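Local coordinates for protein thioredoxin (Bacillus cereus, PDB 3ZIT) that probably transfers electrons in thiol-disulfide exchange, as a small glutaredoxin-like member of the thioredoxin superfamily with a redox-active cysteine pair, at residues I4-Q9 / V27-F32; A8-P13 / V34-A39. The protein carries 1 engineered substitution. All blocks are in the same frame, centred on the assembly; numbering follows the deposited sequence.

Contact 1: residues I4-Q9 / V27-F32; sequences IEVYAQ and VAYEEF. Engineered in segment 4-9: Ala8 (natural residue Thr).
Phe32 lays CD2 over one face of the Tyr7 ring, 3.8 Å from Tyr7 CZ; the planes are only 21° apart, but offset so far that little of one ring lies over the other. Both side chains leave neighbouring parallel strands of this beta-alpha-beta unit on the same face and run side by side, each CG anti to its carbonyl carbon (chi1 -66° for Tyr7, -55° for Phe32). Glu5 shares this face, and its CG meets the Phe32 ring at the edge. On the face of Val6 and Glu31, Val6 CG2 approaches Tyr29 CD2 to 3.7 Å, and Leu22 of helix 13-24 packs on both Val6 and Tyr29. The beta-branched Ile4 and Val6 suit a strand: Ile4 CG2 touches Tyr29 CB, while its CD1 reaches Val27 CG1. Between the strands, hydrogen bonds zigzag from Glu30 N to Ile4 O, Val6 N to Glu30 O (2.8 Å), Phe32 N to Val6 O and engineered Ala8 N to Phe32 O. At the start a water accepts from Ile4 N and donates to Ala28 O. Farther out, Tyr7 OH donates to Glu5 OE1 at 2.6 Å, from above the carboxylate plane; it is also hydrogen-bonded to Arg43 NE, and Arg43 makes a cation-pi contact with Phe32. With Tyr7 OH at OE1, Lys2 N at OE2 and Arg43 behind the tyrosine, the buried Glu5 carboxylate is probably favoured as an anion.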
ATOM      1  N   ILE B   4      18.624  -1.320   0.314  1.00  9.97           N
ATOM      2  CA  ILE B   4      17.249  -1.311  -0.099  1.00  9.59           C
ATOM      3  C   ILE B   4      17.061  -0.364  -1.198  1.00  8.97           C
ATOM      4  O   ILE B   4      17.259   0.888  -0.986  1.00 10.99           O
ATOM      5  CB  ILE B   4      16.220  -1.034   1.006  1.00 11.45           C
ATOM      6  CG1 ILE B   4      16.508  -1.790   2.300  1.00 15.57           C
ATOM      7  CG2 ILE B   4      14.817  -1.175   0.546  1.00 13.70           C
ATOM      8  CD1 ILE B   4      16.268  -0.994   3.504  1.00 26.63           C
ATOM      9  N   GLU B   5      16.723  -0.809  -2.412  1.00  8.68           N
ATOM     10  CA  GLU B   5      16.531   0.026  -3.582  1.00  9.69           C
ATOM     11  C   GLU B   5      15.105  -0.073  -4.043  1.00  8.41           C
ATOM     12  O   GLU B   5      14.595  -1.196  -4.189  1.00 10.28           O
ATOM     13  CB  GLU B   5      17.436  -0.344  -4.747  1.00 11.81           C
ATOM     14  CG  GLU B   5      18.919  -0.230  -4.426  1.00 14.90           C
ATOM     15  CD  GLU B   5      19.800  -0.658  -5.649  1.00 16.66           C
ATOM     16  OE1 GLU B   5      19.319  -1.326  -6.575  1.00 16.81           O
ATOM     17  OE2 GLU B   5      21.009  -0.548  -5.588  1.00 21.39           O
ATOM     18  N   VAL B   6      14.476   1.036  -4.335  1.00  7.74           N
ATOM     19  CA  VAL B   6      13.121   1.089  -4.892  1.00  7.70           C
ATOM     20  C   VAL B   6      13.177   1.687  -6.268  1.00  7.33           C
ATOM     21  O   VAL B   6      13.620   2.821  -6.425  1.00  9.57           O
ATOM     22  CB  VAL B   6      12.202   1.897  -3.974  1.00  9.24           C
ATOM     23  CG1 VAL B   6      10.818   2.008  -4.590  1.00 11.22           C
ATOM     24  CG2 VAL B   6      12.164   1.294  -2.601  1.00 10.44           C
ATOM     25  N   TYR B   7      12.708   0.949  -7.264  1.00  7.33           N
ATOM     26  CA  TYR B   7      12.602   1.422  -8.634  1.00  7.79           C
ATOM     27  C   TYR B   7      11.151   1.795  -8.918  1.00  7.58           C
ATOM     28  O   TYR B   7      10.244   0.956  -8.754  1.00  8.10           O
ATOM     29  CB  TYR B   7      13.093   0.356  -9.625  1.00  7.98           C
ATOM     30  CG  TYR B   7      14.593   0.107  -9.461  1.00  8.72           C
ATOM     31  CD1 TYR B   7      15.085  -0.698  -8.478  1.00  9.70           C
ATOM     32  CD2 TYR B   7      15.487   0.824 -10.238  1.00  9.39           C
ATOM     33  CE1 TYR B   7      16.443  -0.780  -8.202  1.00  9.84           C
ATOM     34  CE2 TYR B   7      16.854   0.755  -9.993  1.00 10.78           C
ATOM     35  CZ  TYR B   7      17.329  -0.010  -8.988  1.00  9.85           C
ATOM     36  OH  TYR B   7      18.694  -0.035  -8.739  1.00 12.16           O
ATOM     37  N   ALA B   8      10.958   3.048  -9.347  1.00  8.12           N
ATOM     38  CA  ALA B   8       9.634   3.595  -9.518  1.00  8.89           C
ATOM     39  C   ALA B   8       9.601   4.450 -10.793  1.00  9.63           C
ATOM     40  O   ALA B   8      10.623   4.615 -11.451  1.00  9.93           O
ATOM     41  CB  ALA B   8       9.237   4.471  -8.318  1.00 12.18           C
ATOM     42  N   GLN B   9       8.454   4.980 -11.106  1.00 11.75           N
ATOM     43  CA  GLN B   9       8.294   5.930 -12.213  1.00 13.35           C
ATOM     44  C   GLN B   9       7.046   6.753 -11.898  1.00 13.75           C
ATOM     45  O   GLN B   9       6.240   6.373 -11.029  1.00 13.37           O
ATOM     46  CB  GLN B   9       8.306   5.316 -13.554  1.00 14.67           C
ATOM     47  CG  GLN B   9       7.095   4.438 -13.767  1.00 14.75           C
ATOM     48  CD  GLN B   9       7.020   3.830 -15.238  1.00 20.20           C
ATOM     49  OE1 GLN B   9       7.956   3.654 -15.968  1.00 27.10           O
ATOM     50  NE2 GLN B   9       5.832   3.466 -15.607  1.00 26.38           N
ATOM     51  N   VAL B  27      11.334   2.449   6.827  1.00  8.45           N
ATOM     52  CA  VAL B  27      12.361   1.732   6.168  1.00  8.53           C
ATOM     53  C   VAL B  27      13.343   2.678   5.517  1.00  9.36           C
ATOM     54  O   VAL B  27      12.956   3.677   4.915  1.00 10.52           O
ATOM     55  CB  VAL B  27      11.753   0.783   5.085  1.00  8.29           C
ATOM     56  CG1 VAL B  27      12.772   0.172   4.208  1.00  9.37           C
ATOM     57  CG2 VAL B  27      10.909  -0.308   5.803  1.00 10.22           C
ATOM     58  N   ALA B  28      14.652   2.362   5.637  1.00  9.31           N
ATOM     59  CA  ALA B  28      15.723   3.235   5.107  1.00 10.28           C
ATOM     60  C   ALA B  28      16.031   2.812   3.701  1.00  9.27           C
ATOM     61  O   ALA B  28      17.003   2.168   3.444  1.00 15.71           O
ATOM     62  CB  ALA B  28      16.942   3.124   5.980  1.00 13.69           C
ATOM     63  N   TYR B  29      15.258   3.261   2.715  1.00 12.30           N
ATOM     64  CA  TYR B  29      15.439   2.923   1.297  1.00 11.32           C
ATOM     65  C   TYR B  29      15.997   4.088   0.478  1.00 10.66           C
ATOM     66  O   TYR B  29      15.916   5.257   0.907  1.00 12.32           O
ATOM     67  CB  TYR B  29      14.109   2.463   0.647  1.00 11.23           C
ATOM     68  CG  TYR B  29      13.052   3.467   0.598  1.00 10.18           C
ATOM     69  CD1 TYR B  29      12.169   3.620   1.628  1.00 12.50           C
ATOM     70  CD2 TYR B  29      12.886   4.314  -0.514  1.00 10.80           C
ATOM     71  CE1 TYR B  29      11.125   4.598   1.579  1.00 14.06           C
ATOM     72  CE2 TYR B  29      11.874   5.248  -0.603  1.00 12.43           C
ATOM     73  CZ  TYR B  29      10.994   5.395   0.459  1.00 13.99           C
ATOM     74  OH  TYR B  29       9.969   6.327   0.374  1.00 18.49           O
ATOM     75  N   GLU B  30      16.545   3.781  -0.686  1.00 10.33           N
ATOM     76  CA  GLU B  30      16.907   4.749  -1.750  1.00 11.79           C
ATOM     77  C   GLU B  30      16.033   4.469  -2.929  1.00 10.41           C
ATOM     78  O   GLU B  30      15.826   3.298  -3.285  1.00 12.43           O
ATOM     79  CB  GLU B  30      18.367   4.620  -2.115  1.00 15.96           C
ATOM     80  CG  GLU B  30      19.290   4.912  -0.939  1.00 21.64           C
ATOM     81  CD  GLU B  30      20.677   5.281  -1.388  1.00 35.74           C
ATOM     82  OE1 GLU B  30      20.900   5.598  -2.612  1.00 33.90           O
ATOM     83  OE2 GLU B  30      21.537   5.355  -0.501  1.00 37.23           O
ATOM     84  N   GLU B  31      15.530   5.502  -3.583  1.00  9.38           N
ATOM     85  CA  GLU B  31      14.677   5.329  -4.710  1.00  9.28           C
ATOM     86  C   GLU B  31      15.282   5.805  -5.980  1.00  8.29           C
ATOM     87  O   GLU B  31      16.205   6.695  -6.002  1.00  9.76           O
ATOM     88  CB  GLU B  31      13.324   5.965  -4.564  1.00 10.27           C
ATOM     89  CG  GLU B  31      13.373   7.477  -4.639  1.00 13.00           C
ATOM     90  CD  GLU B  31      12.062   7.941  -4.265  1.00 17.08           C
ATOM     91  OE1 GLU B  31      11.113   7.886  -5.126  1.00 22.13           O
ATOM     92  OE2 GLU B  31      11.772   8.068  -3.101  1.00 18.28           O
ATOM     93  N   PHE B  32      14.797   5.320  -7.137  1.00  8.32           N
ATOM     94  CA  PHE B  32      15.213   5.685  -8.435  1.00  8.57           C
ATOM     95  C   PHE B  32      13.999   5.796  -9.325  1.00  9.56           C
ATOM     96  O   PHE B  32      13.081   4.998  -9.202  1.00 13.48           O
ATOM     97  CB  PHE B  32      16.149   4.685  -9.068  1.00 10.60           C
ATOM     98  CG  PHE B  32      17.328   4.422  -8.221  1.00 10.91           C
ATOM     99  CD1 PHE B  32      18.434   5.276  -8.289  1.00 13.47           C
ATOM    100  CD2 PHE B  32      17.342   3.427  -7.269  1.00 12.51           C
ATOM    101  CE1 PHE B  32      19.522   5.055  -7.443  1.00 15.37           C
ATOM    102  CE2 PHE B  32      18.418   3.186  -6.423  1.00 18.18           C
ATOM    103  CZ  PHE B  32      19.508   4.055  -6.493  1.00 17.18           C
TER
HETATM  104  O   HOH W   1      18.958   1.569   1.383  1.00 13.63           O

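Contact 2: residues A8-P13 / V34-A39; sequences AQPDCP and VKKDAA. Engineered in segment 8-13: Ala8 (natural residue Thr).
Gln9 reaches across to Val34 and Lys35 from just beyond strand 4-8. Its CB rests 3.9 Å from Lys35 CG and slightly farther from Val34 CG2. With CG between the backbone N and the carbonyl carbon (chi1 67°) and an extended chain beyond, the amide is carried out to the lysine's tip. There CD faces Lys35 NZ, and OE1 accepts a hydrogen bond from that NZ at 2.7 Å. The ammonium comes from above the amide's carbonyl plane, 41° out of it, rather than along a lone pair. Lysine suits this place because its chain can fold: bends at chi2 (-76°) and chi4 bring NZ back over the glutamine, while CG also packs 3.9 Å from Pro10 CD. Lys36 NZ merely passes the compact ring of Pro10, 3.4 Å from Pro10 CG in van der Waals contact, while its charge is met by a salt bridge to Asp33. Beneath these side chains, Val34 N donates to Ala8 O at 2.9 Å; Ala8 is an engineered residue. Val34 CG2 sits 3.5 Å from the same oxygen, Ala8 O. One backbone bond and one side-chain bond, from Lys35 to Gln9, therefore tie the loop leading to Cys12, which forms a disulfide with Cys15, to the turn before helix 38-47; the neutral amide oxygen gives the lysine a polar partner but probably leaves its charge uncompensated by this bond.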
ATOM      1  N   ALA B   8      10.958   3.048  -9.347  1.00  8.12           N
ATOM      2  CA  ALA B   8       9.634   3.595  -9.518  1.00  8.89           C
ATOM      3  C   ALA B   8       9.601   4.450 -10.793  1.00  9.63           C
ATOM      4  O   ALA B   8      10.623   4.615 -11.451  1.00  9.93           O
ATOM      5  CB  ALA B   8       9.237   4.471  -8.318  1.00 12.18           C
ATOM      6  N   GLN B   9       8.454   4.980 -11.106  1.00 11.75           N
ATOM      7  CA  GLN B   9       8.294   5.930 -12.213  1.00 13.35           C
ATOM      8  C   GLN B   9       7.046   6.753 -11.898  1.00 13.75           C
ATOM      9  O   GLN B   9       6.240   6.373 -11.029  1.00 13.37           O
ATOM     10  CB  GLN B   9       8.306   5.316 -13.554  1.00 14.67           C
ATOM     11  CG  GLN B   9       7.095   4.438 -13.767  1.00 14.75           C
ATOM     12  CD  GLN B   9       7.020   3.830 -15.238  1.00 20.20           C
ATOM     13  OE1 GLN B   9       7.956   3.654 -15.968  1.00 27.10           O
ATOM     14  NE2 GLN B   9       5.832   3.466 -15.607  1.00 26.38           N
ATOM     15  N   PRO B  10       6.856   7.854 -12.639  1.00 15.40           N
ATOM     16  CA  PRO B  10       5.637   8.672 -12.473  1.00 16.00           C
ATOM     17  C   PRO B  10       4.392   7.886 -12.968  1.00 13.87           C
ATOM     18  O   PRO B  10       4.479   6.882 -13.738  1.00 16.15           O
ATOM     19  CB  PRO B  10       5.827   9.831 -13.459  1.00 19.28           C
ATOM     20  CG  PRO B  10       7.281   9.884 -13.647  1.00 19.42           C
ATOM     21  CD  PRO B  10       7.789   8.485 -13.584  1.00 17.50           C
ATOM     22  N   ASP B  11       3.242   8.318 -12.525  1.00 15.25           N
ATOM     23  CA  ASP B  11       1.965   7.801 -12.895  1.00 15.83           C
ATOM     24  C   ASP B  11       1.959   6.322 -12.616  1.00 13.27           C
ATOM     25  O   ASP B  11       1.556   5.498 -13.453  1.00 15.22           O
ATOM     26  CB  ASP B  11       1.632   8.054 -14.333  1.00 19.70           C
ATOM     27  CG  ASP B  11       0.112   7.911 -14.591  1.00 22.34           C
ATOM     28  OD1 ASP B  11      -0.713   7.748 -13.629  1.00 28.07           O
ATOM     29  OD2 ASP B  11      -0.217   7.911 -15.782  1.00 26.85           O
ATOM     30  N   CYS B  12       2.299   5.947 -11.383  1.00 13.34           N
ATOM     31  CA  CYS B  12       2.466   4.576 -11.024  1.00 11.37           C
ATOM     32  C   CYS B  12       1.923   4.475  -9.604  1.00 10.45           C
ATOM     33  O   CYS B  12       2.622   4.495  -8.600  1.00 10.92           O
ATOM     34  CB  CYS B  12       3.940   4.182 -11.087  1.00 12.40           C
ATOM     35  SG  CYS B  12       4.205   2.433 -10.556  1.00 11.06           S
ATOM     36  N   PRO B  13       0.601   4.380  -9.502  1.00 12.48           N
ATOM     37  CA  PRO B  13       0.011   4.267  -8.139  1.00 12.87           C
ATOM     38  C   PRO B  13       0.566   3.090  -7.308  1.00 11.16           C
ATOM     39  O   PRO B  13       0.797   3.256  -6.105  1.00 11.92           O
ATOM     40  CB  PRO B  13      -1.495   4.151  -8.367  1.00 16.10           C
ATOM     41  CG  PRO B  13      -1.706   4.927  -9.605  1.00 17.06           C
ATOM     42  CD  PRO B  13      -0.453   4.586 -10.476  1.00 15.33           C
ATOM     43  N   VAL B  34      12.900   5.395 -13.040  1.00  9.20           N
ATOM     44  CA  VAL B  34      13.399   4.773 -14.249  1.00  9.37           C
ATOM     45  C   VAL B  34      13.035   5.506 -15.508  1.00 10.44           C
ATOM     46  O   VAL B  34      13.502   5.146 -16.568  1.00 13.53           O
ATOM     47  CB  VAL B  34      13.064   3.268 -14.283  1.00 10.39           C
ATOM     48  CG1 VAL B  34      13.623   2.539 -13.122  1.00 10.74           C
ATOM     49  CG2 VAL B  34      11.557   3.007 -14.450  1.00 12.22           C
ATOM     50  N   LYS B  35      12.125   6.491 -15.448  1.00 10.42           N
ATOM     51  CA  LYS B  35      11.891   7.334 -16.624  1.00 11.67           C
ATOM     52  C   LYS B  35      12.985   8.386 -16.710  1.00 11.28           C
ATOM     53  O   LYS B  35      13.437   8.725 -17.786  1.00 14.42           O
ATOM     54  CB  LYS B  35      10.506   7.981 -16.540  1.00 13.37           C
ATOM     55  CG  LYS B  35       9.345   7.066 -16.845  1.00 16.10           C
ATOM     56  CD  LYS B  35       9.253   6.830 -18.340  1.00 19.43           C
ATOM     57  CE  LYS B  35       7.941   6.056 -18.627  1.00 22.09           C
ATOM     58  NZ  LYS B  35       8.141   4.578 -18.482  1.00 32.62           N
ATOM     59  N   LYS B  36      13.415   8.963 -15.589  1.00 11.74           N
ATOM     60  CA  LYS B  36      14.363  10.094 -15.517  1.00 11.91           C
ATOM     61  C   LYS B  36      15.773   9.658 -15.410  1.00 11.98           C
ATOM     62  O   LYS B  36      16.662  10.468 -15.618  1.00 17.74           O
ATOM     63  CB  LYS B  36      13.998  10.991 -14.345  1.00 12.48           C
ATOM     64  CG  LYS B  36      12.610  11.581 -14.453  1.00 12.70           C
ATOM     65  CD  LYS B  36      12.302  12.454 -13.217  1.00 15.86           C
ATOM     66  CE  LYS B  36      10.918  13.079 -13.129  1.00 16.95           C
ATOM     67  NZ  LYS B  36       9.846  12.103 -13.308  1.00 16.13           N
ATOM     68  N   ASP B  37      16.056   8.435 -14.997  1.00 13.18           N
ATOM     69  CA  ASP B  37      17.383   7.944 -14.746  1.00 13.23           C
ATOM     70  C   ASP B  37      17.605   6.688 -15.623  1.00 12.46           C
ATOM     71  O   ASP B  37      17.175   5.609 -15.289  1.00 12.44           O
ATOM     72  CB  ASP B  37      17.564   7.691 -13.270  1.00 13.10           C
ATOM     73  CG  ASP B  37      18.906   7.140 -12.858  1.00 13.99           C
ATOM     74  OD1 ASP B  37      19.677   6.666 -13.742  1.00 16.04           O
ATOM     75  OD2 ASP B  37      19.226   7.062 -11.628  1.00 17.94           O
ATOM     76  N   ALA B  38      18.241   6.876 -16.791  1.00 15.19           N
ATOM     77  CA  ALA B  38      18.479   5.794 -17.728  1.00 17.18           C
ATOM     78  C   ALA B  38      19.358   4.706 -17.123  1.00 14.43           C
ATOM     79  O   ALA B  38      19.173   3.535 -17.443  1.00 14.99           O
ATOM     80  CB  ALA B  38      19.105   6.368 -18.974  1.00 18.76           C
ATOM     81  N   ALA B  39      20.309   5.036 -16.233  1.00 14.77           N
ATOM     82  CA  ALA B  39      21.124   4.009 -15.602  1.00 14.81           C
ATOM     83  C   ALA B  39      20.300   3.098 -14.719  1.00 12.82           C
ATOM     84  O   ALA B  39      20.423   1.870 -14.703  1.00 13.25           O
ATOM     85  CB  ALA B  39      22.262   4.618 -14.764  1.00 17.35           C
TER

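Both contacts start from the same part of the chain, around Ala8 and Gln9, and their second segments follow each other, strand 30-33 leading to helix 38-47; the centres of contact 1 and contact 2 are 11 Å apart. The backbone N and O of Ala8 serve one contact each. Side chains bridge them as well, Tyr7 CD2 packing 3.8 Å from Val34 CG1 and Phe32 CD1 lying 3.9 Å from Asp37 OD2. From the sheet the chain passes through 8-13 to the Cys12-Cys15 disulfide at the start of helix 13-24, the CxxC arrangement of thioredoxins. The engineered Ala8 also touches Cys15, placing the shared residue directly beside the redox pair.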